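Local coordinates for GCN5-related N-acetyltransferase (Anabaena variabilis, PDB 2OZG), which binds coenzyme A and probably acts as an acetyltransferase of the GNAT family, perhaps on aminoglycosides, at residues 10-15 with 101-106. Residues are numbered along the deposited sequence; the frame is centred on the assembly and turned at random.
Sequences FKYTKA and IQHTLQ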
ATOM      1  N   PHE A  10       9.077  32.219  34.188  1.00 47.89           N
ATOM      2  CA  PHE A  10       8.536  30.878  34.346  1.00 44.94           C
ATOM      3  C   PHE A  10       8.628  30.503  35.808  1.00 43.34           C
ATOM      4  O   PHE A  10       9.683  30.607  36.392  1.00 47.21           O
ATOM      5  CB  PHE A  10       9.300  29.848  33.548  1.00 43.48           C
ATOM      6  CG  PHE A  10       9.215  30.033  32.074  1.00 40.83           C
ATOM      7  CD1 PHE A  10       7.990  30.004  31.424  1.00 42.97           C
ATOM      8  CD2 PHE A  10      10.356  30.181  31.325  1.00 30.97           C
ATOM      9  CE1 PHE A  10       7.915  30.166  30.050  1.00 38.53           C
ATOM     10  CE2 PHE A  10      10.286  30.343  29.950  1.00 37.84           C
ATOM     11  CZ  PHE A  10       9.062  30.338  29.316  1.00 39.95           C
ATOM     12  N   LYS A  11       7.524  30.078  36.400  1.00 41.17           N
ATOM     13  CA  LYS A  11       7.505  29.660  37.778  1.00 39.80           C
ATOM     14  C   LYS A  11       7.182  28.160  37.757  1.00 37.76           C
ATOM     15  O   LYS A  11       6.268  27.724  37.050  1.00 35.06           O
ATOM     16  CB  LYS A  11       6.476  30.479  38.579  1.00 41.53           C
ATOM     17  CG  LYS A  11       6.421  30.133  40.066  1.00 47.87           C
ATOM     18  CD  LYS A  11       5.251  30.775  40.781  1.00 46.04           C
ATOM     19  CE  LYS A  11       5.308  30.472  42.272  1.00 54.98           C
ATOM     20  NZ  LYS A  11       4.356  31.288  43.118  1.00 53.16           N
ATOM     21  N   TYR A  12       7.946  27.383  38.525  1.00 35.73           N
ATOM     22  CA  TYR A  12       7.798  25.917  38.605  1.00 36.21           C
ATOM     23  C   TYR A  12       7.117  25.545  39.906  1.00 33.74           C
ATOM     24  O   TYR A  12       7.578  25.981  40.928  1.00 33.44           O
ATOM     25  CB  TYR A  12       9.207  25.305  38.577  1.00 35.00           C
ATOM     26  CG  TYR A  12       9.347  23.817  38.824  1.00 36.58           C
ATOM     27  CD1 TYR A  12       9.105  22.903  37.819  1.00 24.42           C
ATOM     28  CD2 TYR A  12       9.834  23.330  40.049  1.00 42.37           C
ATOM     29  CE1 TYR A  12       9.266  21.539  38.035  1.00 37.12           C
ATOM     30  CE2 TYR A  12      10.011  21.965  40.269  1.00 33.97           C
ATOM     31  CZ  TYR A  12       9.718  21.072  39.255  1.00 32.97           C
ATOM     32  OH  TYR A  12       9.892  19.704  39.427  1.00 32.01           O
ATOM     33  N   THR A  13       6.076  24.701  39.894  1.00 33.29           N
ATOM     34  CA  THR A  13       5.385  24.352  41.126  1.00 33.07           C
ATOM     35  C   THR A  13       4.867  22.918  41.126  1.00 33.62           C
ATOM     36  O   THR A  13       4.819  22.280  40.115  1.00 28.22           O
ATOM     37  CB  THR A  13       4.133  25.269  41.322  1.00 33.13           C
ATOM     38  OG1 THR A  13       3.037  24.801  40.524  1.00 40.56           O
ATOM     39  CG2 THR A  13       4.450  26.713  40.954  1.00 38.25           C
ATOM     40  N   LYS A  14       4.430  22.413  42.265  1.00 31.76           N
ATOM     41  CA  LYS A  14       3.823  21.086  42.272  1.00 35.24           C
ATOM     42  C   LYS A  14       2.404  21.292  41.757  1.00 33.28           C
ATOM     43  O   LYS A  14       1.858  22.400  41.885  1.00 32.02           O
ATOM     44  CB  LYS A  14       3.914  20.441  43.673  1.00 35.81           C
ATOM     45  CG  LYS A  14       5.389  20.185  44.070  1.00 44.85           C
ATOM     46  CD  LYS A  14       5.597  19.486  45.405  1.00 41.42           C
ATOM     47  N   ALA A  15       1.824  20.299  41.081  1.00 32.40           N
ATOM     48  CA  ALA A  15       0.424  20.429  40.651  1.00 29.34           C
ATOM     49  C   ALA A  15      -0.433  20.438  41.903  1.00 29.60           C
ATOM     50  O   ALA A  15      -0.035  19.881  42.898  1.00 29.25           O
ATOM     51  CB  ALA A  15      -0.002  19.255  39.736  1.00 35.41           C
ATOM     52  N   ILE A 101      12.412  21.454  32.426  1.00 30.48           N
ATOM     53  CA  ILE A 101      13.335  20.331  32.621  1.00 27.57           C
ATOM     54  C   ILE A 101      14.484  20.626  33.585  1.00 26.69           C
ATOM     55  O   ILE A 101      14.874  19.800  34.420  1.00 31.75           O
ATOM     56  CB  ILE A 101      13.871  19.812  31.260  1.00 29.78           C
ATOM     57  CG1 ILE A 101      12.722  19.316  30.365  1.00 36.43           C
ATOM     58  CG2 ILE A 101      14.936  18.668  31.512  1.00 34.02           C
ATOM     59  CD1 ILE A 101      11.825  18.232  30.987  1.00 37.74           C
ATOM     60  N   GLN A 102      14.996  21.819  33.508  1.00 28.35           N
ATOM     61  CA  GLN A 102      16.040  22.243  34.407  1.00 30.47           C
ATOM     62  C   GLN A 102      15.542  22.310  35.855  1.00 31.24           C
ATOM     63  O   GLN A 102      16.198  21.833  36.751  1.00 30.83           O
ATOM     64  CB  GLN A 102      16.548  23.604  33.934  1.00 33.58           C
ATOM     65  CG  GLN A 102      17.259  23.533  32.574  1.00 30.04           C
ATOM     66  CD  GLN A 102      17.756  24.931  32.103  1.00 35.17           C
ATOM     67  OE1 GLN A 102      17.103  25.951  32.357  1.00 38.30           O
ATOM     68  NE2 GLN A 102      18.884  24.956  31.373  1.00 32.84           N
ATOM     69  N   HIS A 103      14.386  22.931  36.077  1.00 32.99           N
ATOM     70  CA  HIS A 103      13.778  22.949  37.405  1.00 32.30           C
ATOM     71  C   HIS A 103      13.552  21.569  37.940  1.00 31.88           C
ATOM     72  O   HIS A 103      13.829  21.319  39.085  1.00 33.35           O
ATOM     73  CB  HIS A 103      12.446  23.738  37.427  1.00 35.04           C
ATOM     74  CG  HIS A 103      12.630  25.222  37.514  1.00 30.37           C
ATOM     75  ND1 HIS A 103      12.200  26.094  36.531  1.00 43.66           N
ATOM     76  CD2 HIS A 103      13.191  25.997  38.483  1.00 27.22           C
ATOM     77  CE1 HIS A 103      12.475  27.338  36.890  1.00 35.64           C
ATOM     78  NE2 HIS A 103      13.080  27.305  38.066  1.00 44.41           N
ATOM     79  N   THR A 104      12.982  20.698  37.122  1.00 32.67           N
ATOM     80  CA  THR A 104      12.758  19.316  37.463  1.00 32.51           C
ATOM     81  C   THR A 104      14.045  18.598  37.859  1.00 33.92           C
ATOM     82  O   THR A 104      14.083  17.902  38.864  1.00 30.87           O
ATOM     83  CB  THR A 104      12.113  18.578  36.237  1.00 34.47           C
ATOM     84  OG1 THR A 104      10.878  19.220  35.921  1.00 32.98           O
ATOM     85  CG2 THR A 104      11.846  17.138  36.530  1.00 37.37           C
ATOM     86  N   LEU A 105      15.098  18.740  37.059  1.00 34.08           N
ATOM     87  CA  LEU A 105      16.383  18.155  37.395  1.00 31.12           C
ATOM     88  C   LEU A 105      16.922  18.653  38.734  1.00 31.93           C
ATOM     89  O   LEU A 105      17.450  17.880  39.536  1.00 29.19           O
ATOM     90  CB  LEU A 105      17.399  18.417  36.279  1.00 30.84           C
ATOM     91  CG  LEU A 105      17.272  17.570  35.045  1.00 30.78           C
ATOM     92  CD1 LEU A 105      18.260  18.073  33.967  1.00 26.69           C
ATOM     93  CD2 LEU A 105      17.564  16.125  35.372  1.00 30.81           C
ATOM     94  N   GLN A 106      16.786  19.944  38.986  1.00 34.26           N
ATOM     95  CA  GLN A 106      17.195  20.517  40.251  1.00 35.44           C
ATOM     96  C   GLN A 106      16.408  19.877  41.374  1.00 37.19           C
ATOM     97  O   GLN A 106      16.971  19.577  42.426  1.00 34.10           O
ATOM     98  CB  GLN A 106      17.008  22.030  40.252  1.00 35.67           C
ATOM     99  CG  GLN A 106      17.144  22.717  41.638  1.00 43.25           C
ATOM    100  CD  GLN A 106      18.558  22.605  42.291  1.00 64.19           C
ATOM    101  OE1 GLN A 106      19.528  22.090  41.697  1.00 68.52           O
ATOM    102  NE2 GLN A 106      18.665  23.116  43.516  1.00 60.99           N
TER
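The hydroxyl of Y12 comes to rest against the backbone of helix 96-110, its OH 3.5 Å from T104 CA, and from there hydrogen-bonds to E107 OE1 one turn further along. No hydrogen bond joins 10-15 to 101-106 directly, and the pair illustrates how a strand and a helix can be held together by an aromatic ring laid over aliphatic carbon. A chi1 of 172° turns the Y12 ring away from its own backbone N and across the flank of the helix, from beside H103 toward T104, and H103 CB sits over one face, 3.6 Å from the ring centroid. H103 returns the contact in the reverse sense: its imidazole receives Y12 CB over a face, the CB lying 3.8 Å from that centroid. The side chains thus slide past one another, each ring on the other's methylene. Their planes are nearly parallel, at 12°, yet so displaced (centroids 5.3 Å apart) that ring overlap is slight and the two CH-pi contacts carry the packing. T104 meets the far part of the tyrosine at about a right angle, OG1 standing 3.5 Å from Y12 CE1; the same oxygen is hydrogen-bonded to L100 O, back along the helix. An alanine in place of Y12 is likely to leave H103 CB without its aromatic cover and E107 without its hydroxyl partner, opening a gap between strand and helix. Strand 10-14 pairs antiparallel with 50-55, while I65 of strand 58-72 touches both Y12 and T104. The contact joins the first strand of the GNAT fold to the helix that follows the coenzyme A-binding loop. The chemistry implies an interface held chiefly by dispersion and CH-pi attraction, the hydroxyls finding their partners outside the two segments.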